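Local coordinates for acyl-ACP thioesterase (Bacteroides thetaiotaomicron, PDB 2ESS), which probably hydrolyses the thioester of fatty acyl-ACP to release free fatty acids in lipid biosynthesis, and binds calcium, at residues Glu5-Phe13 against Cys38-Arg46; Glu86-Phe97 against Tyr109-Ile117. All blocks are in the same frame, centred on the assembly; numbering follows the deposited sequence. Where two conformers were deposited one is given.

Contact 1: Glu5-Phe13 against Cys38-Arg46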
loop_
_atom_site.group_PDB
_atom_site.type_symbol
_atom_site.label_atom_id
_atom_site.label_comp_id
_atom_site.label_asym_id
_atom_site.label_seq_id
_atom_site.Cartn_x
_atom_site.Cartn_y
_atom_site.Cartn_z
ATOM N N GLU A 5 -5.461 12.512 -28.674
ATOM C CA GLU A 5 -4.276 12.070 -27.927
ATOM C C GLU A 5 -3.886 13.047 -26.803
ATOM O O GLU A 5 -3.450 12.617 -25.741
ATOM C CB GLU A 5 -3.090 11.882 -28.879
ATOM N N ASN A 6 -4.028 14.350 -27.054
ATOM C CA ASN A 6 -3.641 15.407 -26.086
ATOM C C ASN A 6 -4.492 15.491 -24.791
ATOM O O ASN A 6 -4.073 16.080 -23.803
ATOM C CB ASN A 6 -3.670 16.784 -26.771
ATOM C CG ASN A 6 -2.514 17.002 -27.735
ATOM O OD1 ASN A 6 -1.422 16.445 -27.575
ATOM N ND2 ASN A 6 -2.748 17.842 -28.738
ATOM N N LYS A 7 -5.681 14.906 -24.815
ATOM C CA LYS A 7 -6.577 14.866 -23.658
ATOM C C LYS A 7 -6.295 13.695 -22.723
ATOM O O LYS A 7 -6.908 13.592 -21.680
ATOM C CB LYS A 7 -8.014 14.755 -24.143
ATOM C CG LYS A 7 -8.435 15.902 -25.033
ATOM C CD LYS A 7 -9.645 15.561 -25.842
ATOM C CE LYS A 7 -10.168 16.780 -26.584
ATOM N NZ LYS A 7 -11.495 16.495 -27.192
ATOM N N ILE A 8 -5.389 12.809 -23.125
ATOM C CA ILE A 8 -4.969 11.640 -22.346
ATOM C C ILE A 8 -3.790 11.975 -21.426
ATOM O O ILE A 8 -2.828 12.608 -21.827
ATOM C CB ILE A 8 -4.607 10.431 -23.285
ATOM C CG1 ILE A 8 -5.808 10.087 -24.166
ATOM C CG2 ILE A 8 -4.187 9.219 -22.471
ATOM C CD1 ILE A 8 -5.471 9.215 -25.384
ATOM N N GLY A 9 -3.895 11.592 -20.168
ATOM C CA GLY A 9 -2.780 11.616 -19.269
ATOM C C GLY A 9 -2.132 10.241 -19.230
ATOM O O GLY A 9 -2.825 9.231 -19.103
ATOM N N THR A 10 -0.808 10.214 -19.268
ATOM C CA THR A 10 -0.017 8.971 -19.200
ATOM C C THR A 10 0.985 9.011 -18.052
ATOM O O THR A 10 1.750 9.944 -17.933
ATOM C CB THR A 10 0.790 8.724 -20.531
ATOM O OG1 THR A 10 -0.081 8.863 -21.665
ATOM C CG2 THR A 10 1.473 7.324 -20.519
ATOM N N TYR A 11 0.990 7.982 -17.216
ATOM C CA TYR A 11 1.748 7.975 -15.973
ATOM C C TYR A 11 2.539 6.692 -15.891
ATOM O O TYR A 11 2.020 5.643 -16.221
ATOM C CB TYR A 11 0.798 8.148 -14.778
ATOM C CG TYR A 11 -0.065 9.376 -14.970
ATOM C CD1 TYR A 11 0.436 10.654 -14.777
ATOM C CD2 TYR A 11 -1.361 9.260 -15.459
ATOM C CE1 TYR A 11 -0.352 11.767 -15.017
ATOM C CE2 TYR A 11 -2.157 10.381 -15.700
ATOM C CZ TYR A 11 -1.658 11.622 -15.474
ATOM O OH TYR A 11 -2.482 12.701 -15.734
ATOM N N GLN A 12 3.804 6.818 -15.506
ATOM C CA GLN A 12 4.766 5.718 -15.460
ATOM C C GLN A 12 4.974 5.160 -14.058
ATOM O O GLN A 12 5.117 5.897 -13.081
ATOM C CB GLN A 12 6.139 6.185 -15.967
ATOM C CG GLN A 12 6.157 6.747 -17.367
ATOM C CD GLN A 12 5.727 5.723 -18.375
ATOM O OE1 GLN A 12 6.084 4.545 -18.265
ATOM N NE2 GLN A 12 4.925 6.150 -19.351
ATOM N N PHE A 13 4.999 3.840 -13.962
ATOM C CA PHE A 13 5.205 3.149 -12.693
ATOM C C PHE A 13 6.174 1.975 -12.812
ATOM O O PHE A 13 6.490 1.522 -13.901
ATOM C CB PHE A 13 3.876 2.640 -12.176
ATOM C CG PHE A 13 2.864 3.699 -12.005
ATOM C CD1 PHE A 13 2.954 4.568 -10.930
ATOM C CD2 PHE A 13 1.850 3.878 -12.933
ATOM C CE1 PHE A 13 2.024 5.589 -10.773
ATOM C CE2 PHE A 13 0.899 4.889 -12.769
ATOM C CZ PHE A 13 0.985 5.740 -11.696
ATOM N N CYS A 38 -4.175 8.342 -10.577
ATOM C CA CYS A 38 -3.974 8.893 -11.941
ATOM C C CYS A 38 -5.149 9.808 -12.389
ATOM O O CYS A 38 -4.951 10.871 -13.015
ATOM C CB CYS A 38 -3.721 7.788 -12.993
ATOM S SG CYS A 38 -2.083 7.066 -12.826
ATOM N N ALA A 39 -6.340 9.400 -11.998
ATOM C CA ALA A 39 -7.536 10.145 -12.215
ATOM C C ALA A 39 -7.407 11.524 -11.570
ATOM O O ALA A 39 -7.720 12.539 -12.175
ATOM C CB ALA A 39 -8.717 9.375 -11.609
ATOM N N GLY A 40 -6.932 11.524 -10.327
ATOM C CA GLY A 40 -6.627 12.703 -9.582
ATOM C C GLY A 40 -5.539 13.562 -10.191
ATOM O O GLY A 40 -5.723 14.751 -10.249
ATOM N N PHE A 41 -4.431 12.977 -10.664
ATOM C CA PHE A 41 -3.373 13.770 -11.311
ATOM C C PHE A 41 -3.943 14.492 -12.549
ATOM O O PHE A 41 -3.643 15.669 -12.825
ATOM C CB PHE A 41 -2.176 12.940 -11.821
ATOM C CG PHE A 41 -1.500 12.042 -10.781
ATOM C CD1 PHE A 41 -1.328 12.442 -9.458
ATOM C CD2 PHE A 41 -0.978 10.788 -11.178
ATOM C CE1 PHE A 41 -0.682 11.578 -8.520
ATOM C CE2 PHE A 41 -0.338 9.925 -10.263
ATOM C CZ PHE A 41 -0.189 10.319 -8.931
ATOM N N HIS A 42 -4.729 13.751 -13.295
ATOM C CA HIS A 42 -5.222 14.182 -14.603
ATOM C C HIS A 42 -6.212 15.335 -14.391
ATOM O O HIS A 42 -6.048 16.384 -14.990
ATOM C CB HIS A 42 -5.844 13.000 -15.346
ATOM C CG HIS A 42 -6.353 13.328 -16.711
ATOM N ND1 HIS A 42 -7.625 13.803 -16.936
ATOM C CD2 HIS A 42 -5.759 13.242 -17.931
ATOM C CE1 HIS A 42 -7.785 14.014 -18.238
ATOM N NE2 HIS A 42 -6.668 13.681 -18.863
ATOM N N ALA A 43 -7.170 15.148 -13.490
ATOM C CA ALA A 43 -8.164 16.166 -13.155
ATOM C C ALA A 43 -7.510 17.410 -12.559
ATOM O O ALA A 43 -7.852 18.511 -12.943
ATOM C CB ALA A 43 -9.241 15.635 -12.162
ATOM N N SER A 44 -6.580 17.226 -11.623
ATOM C CA SER A 44 -6.013 18.363 -10.907
ATOM C C SER A 44 -5.157 19.205 -11.822
ATOM O O SER A 44 -5.247 20.428 -11.803
ATOM C CB SER A 44 -5.223 17.933 -9.664
ATOM O OG SER A 44 -4.280 16.941 -9.982
ATOM N N ASP A 45 -4.377 18.555 -12.653
ATOM C CA ASP A 45 -3.559 19.284 -13.586
ATOM C C ASP A 45 -4.396 20.104 -14.546
ATOM O O ASP A 45 -3.887 21.038 -15.116
ATOM C CB ASP A 45 -2.649 18.339 -14.374
ATOM C CG ASP A 45 -1.502 17.757 -13.512
ATOM O OD1 ASP A 45 -1.277 18.225 -12.358
ATOM O OD2 ASP A 45 -0.841 16.809 -13.989
ATOM N N ARG A 46 -5.646 19.730 -14.774
ATOM C CA ARG A 46 -6.461 20.421 -15.764
ATOM C C ARG A 46 -7.556 21.233 -15.124
ATOM O O ARG A 46 -8.400 21.777 -15.816
ATOM C CB ARG A 46 -7.063 19.395 -16.720
ATOM C CG ARG A 46 -6.040 18.803 -17.647
ATOM C CD ARG A 46 -6.468 17.466 -18.117
ATOM N NE ARG A 46 -5.461 16.843 -18.959
ATOM C CZ ARG A 46 -4.332 16.288 -18.519
ATOM N NH1 ARG A 46 -4.026 16.232 -17.226
ATOM N NH2 ARG A 46 -3.502 15.758 -19.389
HETATM O O HOH W 1 -1.622 15.048 -15.901
#
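Tyr11 and Phe13 of edge strand 9-14 lie against Cys38, Phe41 and His42 near the end of helix 28-45, the long helix packed on the sheet of the N-terminal hotdog domain. The strand and helix axes pass 9.0 Å apart at 133°. Apolar contacts centre on two rings: Cys38 SG sits 3.5 Å from Tyr11 CD2, oblique to that ring, and also in the plane of the Phe13 ring, 3.5 Å from Phe13 CZ. Phe41 CD2 lies over one face of the Tyr11 ring, the two ring planes 59° apart. The direct polar link is His42 NE2 donating to Lys7 O (2.8 Å), nearly in the imidazole plane; with CG anti to the backbone N (chi1 -179°), the ring swings out to the turn preceding the strand. Arg46 lays its guanidinium over one imidazole face while NH1 bonds His42 O in the carbonyl plane. A water stands 2.5 Å from Tyr11 OH and donates to Asp45 OD2. A phenylalanine at Tyr11 would probably leave this water with Asp45 and Arg46 alone and break the water-mediated link from the strand to them. The same water accepts from Arg46 NH1 at 3.0 Å.

Contact 2: Glu86-Phe97 against Tyr109-Ile117; sequences ENVYRLFTDRNF and YARSVWAMI
Strands 92-97 and 109-117 run antiparallel, 164° between directions, as a beta hairpin in the N-terminal hotdog domain. Thr93 with Trp114, Arg95 with Ser112 and Phe97 with Ala110 are hydrogen-bonded pairs; Asp94 with Val113 and Asn96 with Arg111 are non-hydrogen-bonded ones. The pairing of strand 92-97 with the preceding strand carries a classic beta bulge, Glu86 and Asn87 both facing Asp94. On the face of Arg95, Phe97, Ser112 and Trp114, which helix 28-45 covers, Ser112 OG stands between its backbone N and carbonyl carbon (chi1 62°). There it donates to Arg95 O at 2.8 Å, a carbonyl that also takes Ser112 N, and meets the edge of the Phe97 ring at CE1 (3.4 Å). On the face of Asp94, Asn96 and Arg111, Asn96 lies alongside Arg111, its ND2 over one face of the guanidinium, the planes 69° apart. Arg111 NH1 forms a salt bridge with Glu86, its hydrogen bond (2.9 Å) reaching the syn lone pair of OE1; the other guanidinium nitrogens bond the carbonyls of Cys144 and Ile146. Farther along, Phe92 CD1 packs on Val113 CG1 at 3.6 Å. Back on the helix-covered face, Trp114 NE1 donates to Ser112 OG at 2.8 Å, near the indole plane.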
loop_
_atom_site.group_PDB
_atom_site.type_symbol
_atom_site.label_atom_id
_atom_site.label_comp_id
_atom_site.label_asym_id
_atom_site.label_seq_id
_atom_site.Cartn_x
_atom_site.Cartn_y
_atom_site.Cartn_z
ATOM N N GLU A 86 -14.310 10.110 -20.725
ATOM C CA GLU A 86 -15.112 9.645 -21.854
ATOM C C GLU A 86 -16.410 10.417 -21.995
ATOM O O GLU A 86 -16.796 10.780 -23.100
ATOM C CB GLU A 86 -15.417 8.155 -21.726
ATOM C CG GLU A 86 -16.312 7.668 -22.818
ATOM C CD GLU A 86 -16.593 6.184 -22.710
ATOM O OE1 GLU A 86 -17.128 5.755 -21.650
ATOM O OE2 GLU A 86 -16.288 5.474 -23.694
ATOM N N ASN A 87 -17.093 10.646 -20.879
ATOM C CA ASN A 87 -18.361 11.401 -20.878
ATOM C C ASN A 87 -18.529 12.219 -19.630
ATOM O O ASN A 87 -18.129 11.805 -18.561
ATOM C CB ASN A 87 -19.577 10.451 -20.909
ATOM C CG ASN A 87 -19.869 9.901 -22.302
ATOM O OD1 ASN A 87 -19.913 8.685 -22.489
ATOM N ND2 ASN A 87 -20.087 10.799 -23.279
ATOM N N VAL A 88 -19.211 13.342 -19.775
ATOM C CA VAL A 88 -19.625 14.157 -18.655
ATOM C C VAL A 88 -21.133 14.262 -18.817
ATOM O O VAL A 88 -21.622 14.982 -19.678
ATOM C CB VAL A 88 -18.957 15.559 -18.644
ATOM C CG1 VAL A 88 -19.556 16.446 -17.530
ATOM C CG2 VAL A 88 -17.433 15.397 -18.458
ATOM N N TYR A 89 -21.834 13.472 -18.016
ATOM C CA TYR A 89 -23.280 13.464 -17.976
ATOM C C TYR A 89 -23.798 14.410 -16.914
ATOM O O TYR A 89 -23.027 14.945 -16.167
ATOM C CB TYR A 89 -23.766 12.057 -17.660
ATOM C CG TYR A 89 -23.503 11.039 -18.741
ATOM C CD1 TYR A 89 -23.459 11.380 -20.090
ATOM C CD2 TYR A 89 -23.409 9.710 -18.409
ATOM C CE1 TYR A 89 -23.272 10.396 -21.067
ATOM C CE2 TYR A 89 -23.225 8.757 -19.346
ATOM C CZ TYR A 89 -23.169 9.090 -20.667
ATOM O OH TYR A 89 -22.970 8.061 -21.552
ATOM N N ARG A 90 -25.112 14.615 -16.853
ATOM C CA ARG A 90 -25.684 15.542 -15.854
ATOM C C ARG A 90 -25.362 15.145 -14.429
ATOM O O ARG A 90 -25.020 15.991 -13.601
ATOM C CB ARG A 90 -27.191 15.660 -16.012
ATOM C CG ARG A 90 -27.639 16.406 -17.277
ATOM C CD ARG A 90 -26.958 17.772 -17.457
ATOM N NE ARG A 90 -26.937 18.516 -16.199
ATOM C CZ ARG A 90 -27.965 19.201 -15.706
ATOM N NH1 ARG A 90 -29.118 19.260 -16.385
ATOM N NH2 ARG A 90 -27.826 19.839 -14.532
ATOM N N LEU A 91 -25.420 13.848 -14.143
ATOM C CA LEU A 91 -25.230 13.360 -12.770
ATOM C C LEU A 91 -23.925 12.617 -12.520
ATOM O O LEU A 91 -23.512 12.456 -11.365
ATOM C CB LEU A 91 -26.459 12.485 -12.360
ATOM C CG LEU A 91 -27.809 13.207 -12.462
ATOM C CD1 LEU A 91 -29.002 12.242 -12.374
ATOM C CD2 LEU A 91 -27.884 14.297 -11.414
ATOM N N PHE A 92 -23.255 12.173 -13.586
ATOM C CA PHE A 92 -22.039 11.371 -13.455
ATOM C C PHE A 92 -21.012 11.681 -14.528
ATOM O O PHE A 92 -21.370 12.094 -15.629
ATOM C CB PHE A 92 -22.353 9.877 -13.597
ATOM C CG PHE A 92 -23.294 9.345 -12.572
ATOM C CD1 PHE A 92 -22.825 8.904 -11.337
ATOM C CD2 PHE A 92 -24.662 9.286 -12.848
ATOM C CE1 PHE A 92 -23.716 8.400 -10.401
ATOM C CE2 PHE A 92 -25.555 8.785 -11.918
ATOM C CZ PHE A 92 -25.086 8.357 -10.693
ATOM N N THR A 93 -19.745 11.419 -14.212
ATOM C CA THR A 93 -18.663 11.462 -15.183
ATOM C C THR A 93 -18.045 10.088 -15.308
ATOM O O THR A 93 -17.812 9.434 -14.295
ATOM C CB THR A 93 -17.586 12.473 -14.762
ATOM O OG1 THR A 93 -18.178 13.763 -14.818
ATOM C CG2 THR A 93 -16.390 12.446 -15.694
ATOM N N ASP A 94 -17.847 9.658 -16.550
ATOM C CA ASP A 94 -17.206 8.378 -16.856
ATOM C C ASP A 94 -15.744 8.658 -17.221
ATOM O O ASP A 94 -15.466 9.350 -18.189
ATOM C CB ASP A 94 -17.930 7.676 -18.003
ATOM C CG ASP A 94 -19.365 7.273 -17.641
ATOM O OD1 ASP A 94 -19.745 7.231 -16.432
ATOM O OD2 ASP A 94 -20.132 7.038 -18.595
ATOM N N ARG A 95 -14.835 8.135 -16.417
ATOM C CA ARG A 95 -13.415 8.218 -16.640
ATOM C C ARG A 95 -12.871 6.811 -16.926
ATOM O O ARG A 95 -13.120 5.871 -16.162
ATOM C CB ARG A 95 -12.699 8.750 -15.426
ATOM C CG ARG A 95 -11.189 8.540 -15.541
ATOM C CD ARG A 95 -10.387 9.220 -14.502
ATOM N NE ARG A 95 -10.388 10.689 -14.510
ATOM C CZ ARG A 95 -9.690 11.472 -15.311
ATOM N NH1 ARG A 95 -9.016 10.990 -16.340
ATOM N NH2 ARG A 95 -9.752 12.785 -15.137
ATOM N N ASN A 96 -12.125 6.686 -18.021
ATOM C CA ASN A 96 -11.614 5.388 -18.489
ATOM C C ASN A 96 -10.127 5.353 -18.405
ATOM O O ASN A 96 -9.461 6.408 -18.225
ATOM C CB ASN A 96 -12.109 5.100 -19.895
ATOM C CG ASN A 96 -13.619 4.910 -19.936
ATOM O OD1 ASN A 96 -14.279 4.761 -18.894
ATOM N ND2 ASN A 96 -14.168 4.967 -21.118
ATOM N N PHE A 97 -9.615 4.136 -18.458
ATOM C CA PHE A 97 -8.184 3.851 -18.261
ATOM C C PHE A 97 -7.719 2.737 -19.203
ATOM O O PHE A 97 -8.498 1.845 -19.588
ATOM C CB PHE A 97 -7.872 3.368 -16.838
ATOM C CG PHE A 97 -8.340 4.263 -15.766
ATOM C CD1 PHE A 97 -9.620 4.132 -15.258
ATOM C CD2 PHE A 97 -7.483 5.218 -15.216
ATOM C CE1 PHE A 97 -10.049 4.954 -14.229
ATOM C CE2 PHE A 97 -7.903 6.033 -14.210
ATOM C CZ PHE A 97 -9.194 5.919 -13.720
ATOM N N TYR A 109 -7.863 -2.657 -19.233
ATOM C CA TYR A 109 -8.646 -1.449 -19.277
ATOM C C TYR A 109 -9.435 -1.308 -17.992
ATOM O O TYR A 109 -9.671 -2.271 -17.320
ATOM C CB TYR A 109 -9.623 -1.455 -20.437
ATOM C CG TYR A 109 -8.973 -1.476 -21.758
ATOM C CD1 TYR A 109 -8.474 -0.316 -22.319
ATOM C CD2 TYR A 109 -8.809 -2.672 -22.439
ATOM C CE1 TYR A 109 -7.820 -0.349 -23.559
ATOM C CE2 TYR A 109 -8.163 -2.719 -23.660
ATOM C CZ TYR A 109 -7.683 -1.558 -24.212
ATOM O OH TYR A 109 -7.065 -1.638 -25.419
ATOM N N ALA A 110 -9.832 -0.082 -17.671
ATOM C CA ALA A 110 -10.723 0.166 -16.561
ATOM C C ALA A 110 -11.717 1.273 -16.910
ATOM O O ALA A 110 -11.425 2.164 -17.730
ATOM C CB ALA A 110 -9.943 0.472 -15.267
ATOM N N ARG A 111 -12.902 1.164 -16.294
ATOM C CA ARG A 111 -13.964 2.164 -16.383
ATOM C C ARG A 111 -14.339 2.565 -14.961
ATOM O O ARG A 111 -14.487 1.699 -14.107
ATOM C CB ARG A 111 -15.185 1.598 -17.079
ATOM C CG ARG A 111 -15.002 1.349 -18.557
ATOM C CD ARG A 111 -16.268 0.766 -19.178
ATOM N NE ARG A 111 -16.115 0.852 -20.616
ATOM C CZ ARG A 111 -16.490 1.869 -21.374
ATOM N NH1 ARG A 111 -17.138 2.922 -20.883
ATOM N NH2 ARG A 111 -16.218 1.819 -22.657
ATOM N N SER A 112 -14.479 3.870 -14.726
ATOM C CA SER A 112 -14.868 4.418 -13.415
ATOM C C SER A 112 -16.015 5.403 -13.623
ATOM O O SER A 112 -16.126 6.045 -14.683
ATOM C CB SER A 112 -13.691 5.075 -12.693
ATOM O OG SER A 112 -13.130 6.188 -13.392
ATOM N N VAL A 113 -16.907 5.470 -12.640
ATOM C CA VAL A 113 -18.110 6.319 -12.710
ATOM C C VAL A 113 -18.105 7.129 -11.418
ATOM O O VAL A 113 -17.963 6.581 -10.325
ATOM C CB VAL A 113 -19.421 5.509 -12.851
ATOM C CG1 VAL A 113 -20.685 6.456 -12.826
ATOM C CG2 VAL A 113 -19.370 4.566 -14.101
ATOM N N TRP A 114 -18.167 8.435 -11.578
ATOM C CA TRP A 114 -18.006 9.386 -10.462
ATOM C C TRP A 114 -19.232 10.265 -10.388
ATOM O O TRP A 114 -19.664 10.795 -11.410
ATOM C CB TRP A 114 -16.779 10.290 -10.701
ATOM C CG TRP A 114 -15.502 9.534 -10.813
ATOM C CD1 TRP A 114 -15.049 8.831 -11.890
ATOM C CD2 TRP A 114 -14.524 9.396 -9.803
ATOM N NE1 TRP A 114 -13.868 8.255 -11.591
ATOM C CE2 TRP A 114 -13.507 8.598 -10.321
ATOM C CE3 TRP A 114 -14.392 9.907 -8.505
ATOM C CZ2 TRP A 114 -12.358 8.284 -9.594
ATOM C CZ3 TRP A 114 -13.270 9.570 -7.778
ATOM C CH2 TRP A 114 -12.276 8.770 -8.322
ATOM N N ALA A 115 -19.767 10.483 -9.186
ATOM C CA ALA A 115 -20.854 11.443 -9.016
ATOM C C ALA A 115 -20.253 12.782 -8.556
ATOM O O ALA A 115 -19.216 12.812 -7.950
ATOM C CB ALA A 115 -21.891 10.960 -7.988
HETATM N N MSE A 116 -20.917 13.876 -8.874
HETATM C CA MSE A 116 -20.605 15.176 -8.252
HETATM C C MSE A 116 -21.709 15.548 -7.274
HETATM O O MSE A 116 -22.859 15.566 -7.649
HETATM C CB MSE A 116 -20.475 16.270 -9.275
HETATM C CG MSE A 116 -20.371 17.616 -8.596
HETATM SE SE MSE A 116 -19.748 19.003 -9.746
HETATM C CE MSE A 116 -20.089 18.018 -11.757
ATOM N N ILE A 117 -21.365 15.821 -6.029
ATOM C CA ILE A 117 -22.383 16.136 -5.026
ATOM C C ILE A 117 -22.098 17.476 -4.367
ATOM O O ILE A 117 -20.927 17.862 -4.186
ATOM C CB ILE A 117 -22.511 15.031 -3.926
ATOM C CG1 ILE A 117 -21.291 14.970 -3.028
ATOM C CG2 ILE A 117 -22.726 13.636 -4.549
ATOM C CD1 ILE A 117 -21.607 14.410 -1.669
HETATM O O HOH W 2 -24.211 13.637 -9.095
HETATM O O HOH W 3 -16.462 4.781 -17.228
#

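From the N terminus, contact 1 comes first: residues 5-13 are met by residues 38-46 after a loop of 24 residues that holds the first ten residues of helix 28-45. The chain then runs through strand 58-69 and into strand 78-88 before contact 2 closes the shorter 92-100/106-118 hairpin. The two closures are in series, neither nesting nor crossing. Both reach the same sheet, in which strand 78-88 lies between strand 9-14 and strand 92-100, while helix 28-45 crosses its face. Contact 1 thus joins the helix to the sheet's edge, contact 2 pairs two of its inner strands, and they meet where His42 ND1 lies 3.0 Å from Arg95 NH2, a probable hydrogen bond, and Ala39 packs on Arg95.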